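Local coordinates for arginase (Thermus thermophilus, PDB 2EF5), which probably catalyses the manganese-dependent hydrolysis of L-arginine to L-ornithine and urea, the arginase reaction, at residues A64-I69 with P148-V153; A71-L76 with E152-V157; L83-F88 with A106-R111; G94-S99 with H120-T125. All blocks are in the same frame, centred on the assembly; numbering follows the deposited sequence.

Contact 1: A64-I69 with P148-V153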
loop_
_atom_site.group_PDB
_atom_site.type_symbol
_atom_site.label_atom_id
_atom_site.label_comp_id
_atom_site.label_asym_id
_atom_site.label_seq_id
_atom_site.Cartn_x
_atom_site.Cartn_y
_atom_site.Cartn_z
ATOM N N ALA A 64 24.311 4.764 -34.433
ATOM C CA ALA A 64 23.979 5.285 -35.755
ATOM C C ALA A 64 24.101 6.792 -35.944
ATOM O O ALA A 64 23.448 7.569 -35.251
ATOM C CB ALA A 64 22.571 4.840 -36.138
ATOM N N TYR A 65 24.945 7.186 -36.893
ATOM C CA TYR A 65 25.153 8.588 -37.244
ATOM C C TYR A 65 25.460 9.535 -36.085
ATOM O O TYR A 65 25.165 10.727 -36.169
ATOM C CB TYR A 65 23.915 9.111 -37.973
ATOM C CG TYR A 65 23.525 8.323 -39.204
ATOM C CD1 TYR A 65 24.196 8.501 -40.413
ATOM C CD2 TYR A 65 22.468 7.415 -39.166
ATOM C CE1 TYR A 65 23.818 7.796 -41.562
ATOM C CE2 TYR A 65 22.082 6.706 -40.302
ATOM C CZ TYR A 65 22.759 6.902 -41.498
ATOM O OH TYR A 65 22.368 6.214 -42.628
ATOM N N LEU A 66 26.057 9.028 -35.011
ATOM C CA LEU A 66 26.355 9.887 -33.870
ATOM C C LEU A 66 27.129 11.148 -34.249
ATOM O O LEU A 66 26.733 12.255 -33.872
ATOM C CB LEU A 66 27.121 9.114 -32.791
ATOM C CG LEU A 66 27.304 9.869 -31.468
ATOM C CD1 LEU A 66 27.504 8.884 -30.342
ATOM C CD2 LEU A 66 28.481 10.828 -31.565
ATOM N N GLU A 67 28.225 10.995 -34.988
ATOM C CA GLU A 67 29.025 12.153 -35.383
ATOM C C GLU A 67 28.285 13.120 -36.309
ATOM O O GLU A 67 28.471 14.332 -36.212
ATOM C CB GLU A 67 30.329 11.707 -36.055
ATOM C CG GLU A 67 31.354 11.087 -35.114
ATOM C CD GLU A 67 31.735 12.008 -33.961
ATOM O OE1 GLU A 67 31.919 13.218 -34.194
ATOM O OE2 GLU A 67 31.867 11.519 -32.821
ATOM N N GLU A 68 27.461 12.594 -37.210
ATOM C CA GLU A 68 26.710 13.456 -38.120
ATOM C C GLU A 68 25.662 14.235 -37.329
ATOM O O GLU A 68 25.414 15.414 -37.584
ATOM C CB GLU A 68 26.033 12.630 -39.219
ATOM C CG GLU A 68 27.006 11.994 -40.202
ATOM C CD GLU A 68 27.465 10.612 -39.784
ATOM O OE1 GLU A 68 27.844 10.420 -38.607
ATOM O OE2 GLU A 68 27.453 9.710 -40.645
ATOM N N ILE A 69 25.049 13.563 -36.361
ATOM C CA ILE A 69 24.048 14.195 -35.517
ATOM C C ILE A 69 24.723 15.273 -34.675
ATOM O O ILE A 69 24.229 16.395 -34.569
ATOM C CB ILE A 69 23.370 13.160 -34.603
ATOM C CG1 ILE A 69 22.519 12.209 -35.450
ATOM C CG2 ILE A 69 22.518 13.857 -33.563
ATOM C CD1 ILE A 69 21.940 11.040 -34.684
ATOM N N PRO A 148 29.896 10.252 -24.261
ATOM C CA PRO A 148 30.753 11.411 -23.989
ATOM C C PRO A 148 30.816 12.426 -25.141
ATOM O O PRO A 148 30.863 13.631 -24.891
ATOM C CB PRO A 148 32.111 10.772 -23.696
ATOM C CG PRO A 148 31.734 9.457 -23.087
ATOM C CD PRO A 148 30.619 8.995 -23.993
ATOM N N ARG A 149 30.825 11.941 -26.388
ATOM C CA ARG A 149 30.879 12.811 -27.576
ATOM C C ARG A 149 29.693 13.756 -27.613
ATOM O O ARG A 149 29.749 14.827 -28.216
ATOM C CB ARG A 149 30.864 11.998 -28.886
ATOM C CG ARG A 149 32.205 11.459 -29.359
ATOM C CD ARG A 149 33.192 12.545 -29.684
ATOM N NE ARG A 149 33.103 13.164 -30.995
ATOM C CZ ARG A 149 33.732 14.284 -31.314
ATOM N NH1 ARG A 149 34.475 14.887 -30.410
ATOM N NH2 ARG A 149 33.611 14.808 -32.528
ATOM N N LEU A 150 28.611 13.345 -26.974
ATOM C CA LEU A 150 27.403 14.148 -26.962
ATOM C C LEU A 150 27.254 14.998 -25.710
ATOM O O LEU A 150 26.960 16.192 -25.792
ATOM C CB LEU A 150 26.186 13.240 -27.123
ATOM C CG LEU A 150 26.129 12.414 -28.416
ATOM C CD1 LEU A 150 24.883 11.542 -28.410
ATOM C CD2 LEU A 150 26.122 13.341 -29.624
ATOM N N THR A 151 27.460 14.387 -24.551
ATOM C CA THR A 151 27.331 15.109 -23.294
ATOM C C THR A 151 28.371 16.216 -23.144
ATOM O O THR A 151 28.085 17.252 -22.543
ATOM C CB THR A 151 27.442 14.154 -22.086
ATOM O OG1 THR A 151 28.697 13.464 -22.130
ATOM C CG2 THR A 151 26.304 13.131 -22.110
ATOM N N GLU A 152 29.564 16.011 -23.700
ATOM C CA GLU A 152 30.623 17.011 -23.586
ATOM C C GLU A 152 30.245 18.362 -24.178
ATOM O O GLU A 152 30.701 19.399 -23.702
ATOM C CB GLU A 152 31.926 16.516 -24.236
ATOM C CG GLU A 152 31.813 16.131 -25.700
ATOM C CD GLU A 152 33.153 15.742 -26.303
ATOM O OE1 GLU A 152 33.985 15.159 -25.578
ATOM O OE2 GLU A 152 33.370 16.007 -27.504
ATOM N N VAL A 153 29.409 18.359 -25.209
ATOM C CA VAL A 153 29.013 19.618 -25.826
ATOM C C VAL A 153 27.527 19.956 -25.704
ATOM O O VAL A 153 27.128 21.086 -25.995
ATOM C CB VAL A 153 29.392 19.651 -27.322
ATOM C CG1 VAL A 153 30.907 19.675 -27.475
ATOM C CG2 VAL A 153 28.803 18.444 -28.038
#

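Contact 2: A71-L76 with E152-V157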
loop_
_atom_site.group_PDB
_atom_site.type_symbol
_atom_site.label_atom_id
_atom_site.label_comp_id
_atom_site.label_asym_id
_atom_site.label_seq_id
_atom_site.Cartn_x
_atom_site.Cartn_y
_atom_site.Cartn_z
ATOM N N ALA A 71 27.456 16.933 -35.299
ATOM C CA ALA A 71 27.835 18.052 -36.160
ATOM C C ALA A 71 26.663 18.994 -36.426
ATOM O O ALA A 71 26.779 20.207 -36.249
ATOM C CB ALA A 71 28.401 17.525 -37.483
ATOM N N ALA A 72 25.531 18.434 -36.843
ATOM C CA ALA A 72 24.344 19.239 -37.123
ATOM C C ALA A 72 23.838 19.958 -35.873
ATOM O O ALA A 72 23.582 21.159 -35.905
ATOM C CB ALA A 72 23.243 18.363 -37.705
ATOM N N ALA A 73 23.690 19.218 -34.779
ATOM C CA ALA A 73 23.217 19.794 -33.528
ATOM C C ALA A 73 24.138 20.913 -33.047
ATOM O O ALA A 73 23.689 21.881 -32.437
ATOM C CB ALA A 73 23.110 18.713 -32.463
ATOM N N LEU A 74 25.430 20.772 -33.324
ATOM C CA LEU A 74 26.411 21.773 -32.914
ATOM C C LEU A 74 26.220 23.067 -33.705
ATOM O O LEU A 74 26.328 24.160 -33.158
ATOM C CB LEU A 74 27.836 21.228 -33.111
ATOM C CG LEU A 74 28.978 21.992 -32.434
ATOM C CD1 LEU A 74 28.677 22.169 -30.949
ATOM C CD2 LEU A 74 30.290 21.229 -32.635
ATOM N N VAL A 75 25.929 22.937 -34.993
ATOM C CA VAL A 75 25.696 24.107 -35.830
ATOM C C VAL A 75 24.443 24.806 -35.304
ATOM O O VAL A 75 24.390 26.035 -35.228
ATOM C CB VAL A 75 25.479 23.707 -37.309
ATOM C CG1 VAL A 75 25.074 24.920 -38.135
ATOM C CG2 VAL A 75 26.751 23.095 -37.869
ATOM N N LEU A 76 23.440 24.012 -34.940
ATOM C CA LEU A 76 22.192 24.554 -34.405
ATOM C C LEU A 76 22.454 25.298 -33.096
ATOM O O LEU A 76 21.994 26.421 -32.912
ATOM C CB LEU A 76 21.183 23.428 -34.166
ATOM C CG LEU A 76 19.868 23.793 -33.471
ATOM C CD1 LEU A 76 19.096 24.791 -34.320
ATOM C CD2 LEU A 76 19.045 22.529 -33.249
ATOM N N GLU A 152 29.564 16.011 -23.700
ATOM C CA GLU A 152 30.623 17.011 -23.586
ATOM C C GLU A 152 30.245 18.362 -24.178
ATOM O O GLU A 152 30.701 19.399 -23.702
ATOM C CB GLU A 152 31.926 16.516 -24.236
ATOM C CG GLU A 152 31.813 16.131 -25.700
ATOM C CD GLU A 152 33.153 15.742 -26.303
ATOM O OE1 GLU A 152 33.985 15.159 -25.578
ATOM O OE2 GLU A 152 33.370 16.007 -27.504
ATOM N N VAL A 153 29.409 18.359 -25.209
ATOM C CA VAL A 153 29.013 19.618 -25.826
ATOM C C VAL A 153 27.527 19.956 -25.704
ATOM O O VAL A 153 27.128 21.086 -25.995
ATOM C CB VAL A 153 29.392 19.651 -27.322
ATOM C CG1 VAL A 153 30.907 19.675 -27.475
ATOM C CG2 VAL A 153 28.803 18.444 -28.038
ATOM N N PHE A 154 26.707 19.002 -25.273
ATOM C CA PHE A 154 25.275 19.268 -25.158
ATOM C C PHE A 154 24.668 19.224 -23.759
ATOM O O PHE A 154 23.500 19.584 -23.589
ATOM C CB PHE A 154 24.492 18.335 -26.083
ATOM C CG PHE A 154 24.892 18.445 -27.530
ATOM C CD1 PHE A 154 24.946 19.684 -28.150
ATOM C CD2 PHE A 154 25.243 17.312 -28.260
ATOM C CE1 PHE A 154 25.347 19.800 -29.473
ATOM C CE2 PHE A 154 25.646 17.415 -29.585
ATOM C CZ PHE A 154 25.699 18.658 -30.195
ATOM N N ARG A 155 25.428 18.791 -22.755
ATOM C CA ARG A 155 24.883 18.761 -21.399
ATOM C C ARG A 155 24.446 20.199 -21.139
ATOM O O ARG A 155 25.224 21.130 -21.356
ATOM C CB ARG A 155 25.955 18.338 -20.385
ATOM C CG ARG A 155 25.433 18.175 -18.956
ATOM C CD ARG A 155 26.474 17.535 -18.037
ATOM N NE ARG A 155 27.638 18.392 -17.815
ATOM C CZ ARG A 155 27.637 19.478 -17.048
ATOM N NH1 ARG A 155 26.528 19.848 -16.421
ATOM N NH2 ARG A 155 28.747 20.196 -16.908
ATOM N N ALA A 156 23.208 20.402 -20.698
ATOM C CA ALA A 156 22.757 21.770 -20.476
ATOM C C ALA A 156 21.658 21.962 -19.442
ATOM O O ALA A 156 21.248 23.092 -19.183
ATOM C CB ALA A 156 22.326 22.386 -21.806
ATOM N N VAL A 157 21.172 20.883 -18.846
ATOM C CA VAL A 157 20.123 21.029 -17.849
ATOM C C VAL A 157 20.282 20.049 -16.700
ATOM O O VAL A 157 20.768 18.934 -16.887
ATOM C CB VAL A 157 18.724 20.821 -18.468
ATOM C CG1 VAL A 157 18.550 19.370 -18.877
ATOM C CG2 VAL A 157 17.640 21.229 -17.475
#

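Contact 3: L83-F88 with A106-R111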
loop_
_atom_site.group_PDB
_atom_site.type_symbol
_atom_site.label_atom_id
_atom_site.label_comp_id
_atom_site.label_asym_id
_atom_site.label_seq_id
_atom_site.Cartn_x
_atom_site.Cartn_y
_atom_site.Cartn_z
ATOM N N LEU A 83 22.041 34.318 -31.483
ATOM C CA LEU A 83 20.888 35.201 -31.642
ATOM C C LEU A 83 20.890 36.334 -30.623
ATOM O O LEU A 83 21.296 36.147 -29.482
ATOM C CB LEU A 83 19.576 34.415 -31.491
ATOM C CG LEU A 83 19.133 33.516 -32.650
ATOM C CD1 LEU A 83 17.876 32.757 -32.264
ATOM C CD2 LEU A 83 18.874 34.363 -33.882
ATOM N N PRO A 84 20.466 37.539 -31.031
ATOM C CA PRO A 84 20.453 38.614 -30.036
ATOM C C PRO A 84 19.425 38.188 -28.984
ATOM O O PRO A 84 18.389 37.623 -29.330
ATOM C CB PRO A 84 20.013 39.830 -30.850
ATOM C CG PRO A 84 19.202 39.237 -31.966
ATOM C CD PRO A 84 20.009 38.021 -32.345
ATOM N N GLU A 85 19.716 38.421 -27.706
ATOM C CA GLU A 85 18.788 38.027 -26.654
ATOM C C GLU A 85 17.481 38.826 -26.831
ATOM O O GLU A 85 17.480 39.946 -27.347
ATOM C CB GLU A 85 19.466 38.217 -25.286
ATOM C CG GLU A 85 20.654 37.216 -25.110
ATOM C CD GLU A 85 21.368 37.249 -23.767
ATOM O OE1 GLU A 85 22.175 38.180 -23.543
ATOM O OE2 GLU A 85 21.086 36.378 -22.904
ATOM N N GLY A 86 16.356 38.207 -26.480
ATOM C CA GLY A 86 15.060 38.848 -26.655
ATOM C C GLY A 86 14.367 38.264 -27.876
ATOM O O GLY A 86 13.194 38.534 -28.140
ATOM N N VAL A 87 15.107 37.464 -28.637
ATOM C CA VAL A 87 14.546 36.828 -29.817
ATOM C C VAL A 87 14.149 35.406 -29.428
ATOM O O VAL A 87 14.985 34.608 -28.995
ATOM C CB VAL A 87 15.560 36.796 -30.983
ATOM C CG1 VAL A 87 14.964 36.053 -32.170
ATOM C CG2 VAL A 87 15.923 38.218 -31.400
ATOM N N PHE A 88 12.862 35.106 -29.571
ATOM C CA PHE A 88 12.318 33.794 -29.235
ATOM C C PHE A 88 12.578 32.811 -30.378
ATOM O O PHE A 88 12.100 33.008 -31.502
ATOM C CB PHE A 88 10.809 33.917 -28.992
ATOM C CG PHE A 88 10.177 32.680 -28.416
ATOM C CD1 PHE A 88 9.777 32.645 -27.089
ATOM C CD2 PHE A 88 9.963 31.559 -29.210
ATOM C CE1 PHE A 88 9.161 31.508 -26.558
ATOM C CE2 PHE A 88 9.351 30.416 -28.692
ATOM C CZ PHE A 88 8.949 30.388 -27.371
ATOM N N ALA A 106 19.754 27.506 -26.891
ATOM C CA ALA A 106 18.768 28.455 -26.373
ATOM C C ALA A 106 18.965 28.794 -24.897
ATOM O O ALA A 106 18.514 29.841 -24.431
ATOM C CB ALA A 106 17.345 27.910 -26.593
ATOM N N ALA A 107 19.628 27.908 -24.163
ATOM C CA ALA A 107 19.864 28.118 -22.742
ATOM C C ALA A 107 20.821 29.281 -22.493
ATOM O O ALA A 107 20.763 29.930 -21.446
ATOM C CB ALA A 107 20.412 26.847 -22.113
ATOM N N ARG A 108 21.705 29.532 -23.452
ATOM C CA ARG A 108 22.669 30.621 -23.335
ATOM C C ARG A 108 23.522 30.536 -22.077
ATOM O O ARG A 108 23.840 31.553 -21.468
ATOM C CB ARG A 108 21.946 31.970 -23.360
ATOM C CG ARG A 108 21.248 32.248 -24.665
ATOM C CD ARG A 108 20.793 33.685 -24.771
ATOM N NE ARG A 108 20.504 34.003 -26.161
ATOM C CZ ARG A 108 21.398 33.904 -27.138
ATOM N NH1 ARG A 108 22.632 33.506 -26.868
ATOM N NH2 ARG A 108 21.053 34.173 -28.386
ATOM N N GLY A 109 23.884 29.320 -21.684
ATOM C CA GLY A 109 24.713 29.152 -20.505
ATOM C C GLY A 109 24.023 29.359 -19.170
ATOM O O GLY A 109 24.638 29.160 -18.124
ATOM N N ARG A 110 22.755 29.754 -19.186
ATOM C CA ARG A 110 22.037 29.966 -17.937
ATOM C C ARG A 110 21.144 28.780 -17.593
ATOM O O ARG A 110 20.870 27.928 -18.439
ATOM C CB ARG A 110 21.201 31.251 -18.005
ATOM C CG ARG A 110 20.490 31.615 -16.693
ATOM C CD ARG A 110 21.396 31.435 -15.461
ATOM N NE ARG A 110 22.638 32.201 -15.550
ATOM C CZ ARG A 110 22.723 33.519 -15.405
ATOM N NH1 ARG A 110 21.634 34.234 -15.159
ATOM N NH2 ARG A 110 23.898 34.129 -15.512
ATOM N N ARG A 111 20.704 28.729 -16.342
ATOM C CA ARG A 111 19.847 27.659 -15.859
ATOM C C ARG A 111 18.442 27.807 -16.439
ATOM O O ARG A 111 17.791 28.831 -16.251
ATOM C CB ARG A 111 19.780 27.702 -14.331
ATOM C CG ARG A 111 18.967 26.586 -13.706
ATOM C CD ARG A 111 18.779 26.800 -12.214
ATOM N NE ARG A 111 18.006 25.722 -11.607
ATOM C CZ ARG A 111 17.563 25.729 -10.354
ATOM N NH1 ARG A 111 17.810 26.765 -9.562
ATOM N NH2 ARG A 111 16.872 24.696 -9.893
#

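Contact 4: G94-S99 with H120-T125. With MN (manganese (II) ion), chain H.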
loop_
_atom_site.group_PDB
_atom_site.type_symbol
_atom_site.label_atom_id
_atom_site.label_comp_id
_atom_site.label_asym_id
_atom_site.label_seq_id
_atom_site.Cartn_x
_atom_site.Cartn_y
_atom_site.Cartn_z
ATOM N N GLY A 94 12.976 17.313 -37.457
ATOM C CA GLY A 94 12.763 15.981 -37.925
ATOM C C GLY A 94 13.013 15.344 -36.575
ATOM O O GLY A 94 12.254 15.604 -35.636
ATOM N N ASP A 95 14.099 14.584 -36.455
ATOM C CA ASP A 95 14.450 13.900 -35.214
ATOM C C ASP A 95 14.486 14.784 -33.984
ATOM O O ASP A 95 14.969 15.913 -34.033
ATOM C CB ASP A 95 15.833 13.245 -35.323
ATOM C CG ASP A 95 15.932 12.264 -36.462
ATOM O OD1 ASP A 95 14.946 11.539 -36.704
ATOM O OD2 ASP A 95 17.006 12.208 -37.099
ATOM N N HIS A 96 14.020 14.237 -32.867
ATOM C CA HIS A 96 14.037 14.963 -31.605
ATOM C C HIS A 96 15.485 15.145 -31.143
ATOM O O HIS A 96 15.758 15.892 -30.204
ATOM C CB HIS A 96 13.251 14.195 -30.543
ATOM C CG HIS A 96 12.630 15.090 -29.512
ATOM N ND1 HIS A 96 11.554 14.688 -28.741
ATOM C CD2 HIS A 96 12.888 16.365 -29.180
ATOM C CE1 HIS A 96 11.177 15.701 -27.983
ATOM N NE2 HIS A 96 11.961 16.731 -28.222
ATOM N N SER A 97 16.406 14.449 -31.804
ATOM C CA SER A 97 17.831 14.540 -31.485
ATOM C C SER A 97 18.294 15.987 -31.567
ATOM O O SER A 97 19.212 16.385 -30.862
ATOM C CB SER A 97 18.657 13.708 -32.469
ATOM O OG SER A 97 18.330 12.334 -32.398
ATOM N N LEU A 98 17.654 16.769 -32.435
ATOM C CA LEU A 98 18.011 18.176 -32.609
ATOM C C LEU A 98 17.928 18.964 -31.308
ATOM O O LEU A 98 18.579 20.001 -31.161
ATOM C CB LEU A 98 17.108 18.828 -33.665
ATOM C CG LEU A 98 15.621 18.990 -33.328
ATOM C CD1 LEU A 98 15.405 20.180 -32.400
ATOM C CD2 LEU A 98 14.845 19.206 -34.619
ATOM N N SER A 99 17.133 18.475 -30.359
ATOM C CA SER A 99 16.986 19.172 -29.085
ATOM C C SER A 99 18.278 19.270 -28.282
ATOM O O SER A 99 18.398 20.144 -27.426
ATOM C CB SER A 99 15.890 18.520 -28.234
ATOM O OG SER A 99 14.605 18.785 -28.791
ATOM N N HIS A 120 7.142 9.753 -25.392
ATOM C CA HIS A 120 8.321 9.035 -24.910
ATOM C C HIS A 120 9.166 9.947 -24.031
ATOM O O HIS A 120 8.975 11.161 -24.030
ATOM C CB HIS A 120 9.165 8.537 -26.086
ATOM C CG HIS A 120 8.390 7.736 -27.081
ATOM N ND1 HIS A 120 7.744 8.305 -28.157
ATOM C CD2 HIS A 120 8.110 6.409 -27.134
ATOM C CE1 HIS A 120 7.096 7.368 -28.831
ATOM N NE2 HIS A 120 7.304 6.209 -28.228
ATOM N N ALA A 121 10.103 9.359 -23.293
ATOM C CA ALA A 121 10.970 10.117 -22.396
ATOM C C ALA A 121 12.307 10.488 -23.026
ATOM O O ALA A 121 12.984 11.396 -22.543
ATOM C CB ALA A 121 11.207 9.324 -21.119
ATOM N N ASP A 122 12.678 9.794 -24.097
ATOM C CA ASP A 122 13.946 10.044 -24.783
ATOM C C ASP A 122 15.071 10.135 -23.759
ATOM O O ASP A 122 15.967 10.976 -23.880
ATOM C CB ASP A 122 13.890 11.353 -25.577
ATOM C CG ASP A 122 12.851 11.324 -26.679
ATOM O OD1 ASP A 122 12.710 10.274 -27.340
ATOM O OD2 ASP A 122 12.187 12.356 -26.893
ATOM N N PHE A 123 15.017 9.260 -22.760
ATOM C CA PHE A 123 16.001 9.250 -21.691
ATOM C C PHE A 123 16.917 8.020 -21.714
ATOM O O PHE A 123 17.419 7.591 -20.670
ATOM C CB PHE A 123 15.287 9.334 -20.344
ATOM C CG PHE A 123 16.027 10.144 -19.313
ATOM C CD1 PHE A 123 16.072 11.527 -19.400
ATOM C CD2 PHE A 123 16.676 9.520 -18.255
ATOM C CE1 PHE A 123 16.753 12.283 -18.446
ATOM C CE2 PHE A 123 17.361 10.258 -17.299
ATOM C CZ PHE A 123 17.401 11.644 -17.390
ATOM N N ASN A 124 17.129 7.453 -22.897
ATOM C CA ASN A 124 17.996 6.282 -23.035
ATOM C C ASN A 124 19.469 6.678 -23.137
ATOM O O ASN A 124 19.805 7.824 -23.444
ATOM C CB ASN A 124 17.620 5.481 -24.291
ATOM C CG ASN A 124 16.504 4.488 -24.046
ATOM O OD1 ASN A 124 15.550 4.406 -24.820
ATOM N ND2 ASN A 124 16.626 3.712 -22.975
ATOM N N THR A 125 20.340 5.716 -22.862
ATOM C CA THR A 125 21.779 5.906 -22.973
ATOM C C THR A 125 22.218 4.792 -23.906
ATOM O O THR A 125 21.425 3.906 -24.226
ATOM C CB THR A 125 22.496 5.741 -21.619
ATOM O OG1 THR A 125 22.160 4.470 -21.046
ATOM C CG2 THR A 125 22.099 6.852 -20.672
HETATM MN MN MN H . 10.756 12.640 -28.578
#

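Contact 1: A64-I69 with P148-V153
E67 and R149 face each other across two helix starts and are joined by a two-pronged salt bridge. R149 presents its guanidinium side-on: NE gives a hydrogen bond to E67 OE2 (2.8 Å), and NH2 gives one to E67 OE1 (2.9 Å, N-H...O 167°). The carboxylate and guanidinium planes lie 24° apart, nearly coplanar, the usual pairing of these two groups. Bends at chi2 and chi3 turn the NE edge of the guanidinium toward E67. R149 NH1 lies 3.3 Å from E152 OE2, a long and weak ion pair, and E152 also pairs with R70. A glutamine in place of R149 would probably leave E67 without its opposite charge and remove one of E152's positive neighbours.

Beneath the charges is an apolar layer. L66 CD2 lies 4.0 Å from L150 CD2, the two leucines meeting tip to tip, and also rests on the aliphatic R149 CB. Leucine suits both places: the branched end of partly exposed L66 covers L150 and R149 CB, while buried L150 bridges L66 and M100.

The arrangement is helix-helix packing between the first turns of helices 66-81 and 148-154, in the outer helical layer of the arginase alpha/beta fold.

Contact 2: A71-L76 with E152-V157
The ring of F154 drives its far end against A73 and L74 on the neighbouring helix. No hydrogen bond crosses the contact, and its side-chain contacts are apolar. F154 CZ comes within 3.4 Å of A73 CB, meeting the methyl obliquely, and within 3.8 Å of the backbone L74 N, which lies at the ring edge near its plane. CG stands beside the backbone N of F154 (chi1 -58°), a rotation that sends the ring across to helix 66-81. Alanine suits position 73 because its single methyl lets a large ring come so close to the helix backbone. A serine in place of F154 would probably open a gap beside A73 and put a hydroxyl into a buried apolar layer.

The pairing belongs to the helical layer on one side of the parallel sheet of the arginase alpha/beta fold, where F154 ends helix 148-154 and also rests on M100 of helix 99-107.

A second apolar group lies toward the surface. L74 CD1 comes 4.3 Å from F154 CE1 and 4.5 Å from V153 CB, a looser fit of branched side chains. V153 also serves its neighbour: its CG2 sits 3.6 Å above the plane of the F154 ring, over the centre, covering one face. The carbonyl oxygen of V153, near the helix end, accepts a hydrogen bond from K77.

Contact 3: L83-F88 with A106-R111
R108 extends from the end of one helix across to L83 and E85, and nearly the whole contact is made by its side chain. Its closely packed part is against the aliphatic stem of E85. The two side chains slide past each other in opposite directions, with E85 CG over one face of the guanidinium, 3.4 Å from R108 NE, and 3.5 Å from R108 CD. The guanidinium end comes up to L83, but the modelled approach of its terminal nitrogen to the L83 carbonyl is too short to trust, so its exact placing is doubtful and no bond is inferred there. The secure polar partner of the arginine is the carbonyl oxygen of A81, which takes a hydrogen bond from NH1. Arginine suits this site because a chain extended from CG to NE (chi2 -168°, chi3 163°) spans the distance while its planar end meets the carbonyl oxygen of A81.

The carboxylate of E85 is the looser, solvent-facing side. E85 OE2 lies 3.3 Å from R108 CD but 4.1 Å from R108 NE and well out of the guanidinium plane. The opposite charges probably attract, yet no N-H points at the carboxylate. Both segments turn sharply here: P84 to V87 form a type II turn with G86 at positive phi, and A107 to R110 a type I' turn in which R108 and G109 both have positive phi.

The contact thus joins the loop between helix 66-81 and strand 87-93 to the turn between helix 99-107 and strand 113-117, with L83 and V87 also packing on strand 2-8.

Contact 4: G94-S99 with H120-T125
The binuclear manganese centre of arginase is where these two loops meet, and one of its two ions joins them. H96, just after strand 87-93, and D122, in the loop after strand 113-117, have no hydrogen bond between them; both are ligands of the same ion. H96 ND1 binds the manganese at 2.2 Å and D122 OD2 binds it at 2.2 Å. The two donor atoms, H96 ND1 and D122 OD2, are 3.0 Å apart, a separation set by the shared metal. The imidazole and carboxylate planes are turned 82° to each other and the side chains cross at about a right angle.

The histidine has CG opposite its backbone N (chi1 -151°), which swings the ring out of its loop toward the metal. Its other nitrogen, NE2, is hydrogen-bonded to S215, a second-shell contact that helps fix the ring's rotation. D122 binds through OD2 alone, since D122 OD1 stays 3.3 Å from the ion; the carboxylate is thus monodentate, and it also has W116 as a polar partner. An imidazole nitrogen and a carboxylate oxygen suit manganese(II), which commonly takes mixed nitrogen and oxygen ligands. D118 and D217 complete the protein ligands of this ion.

H120, in the same loop as D122, serves the second manganese with D118, D217 and D219. Metal ligands carried on loops beyond the strand ends of a parallel sheet, with aspartates shared between two ions, are the hallmark of the arginase family active site.

How the contacts relate
Contacts 1 and 2 are successive parts of one interface, helix 66-81 against helix 148-154; their centres are 8 Å apart and they share E152 and V153. Along the chain, contacts 3 and 4 both fall within the span that contacts 1 and 2 bridge, and their own segments interleave. Contact 4 lies about 13 Å, centre to centre, from each of the first two and touches both: I69 packs on S97, and L76 on the backbone of L98. Contact 3 lies about 14 Å from contact 2 and 21 Å from contact 4 between centres and touches neither. The helical layer therefore packs directly against a metal-bearing loop, while contact 3 joins surface turns.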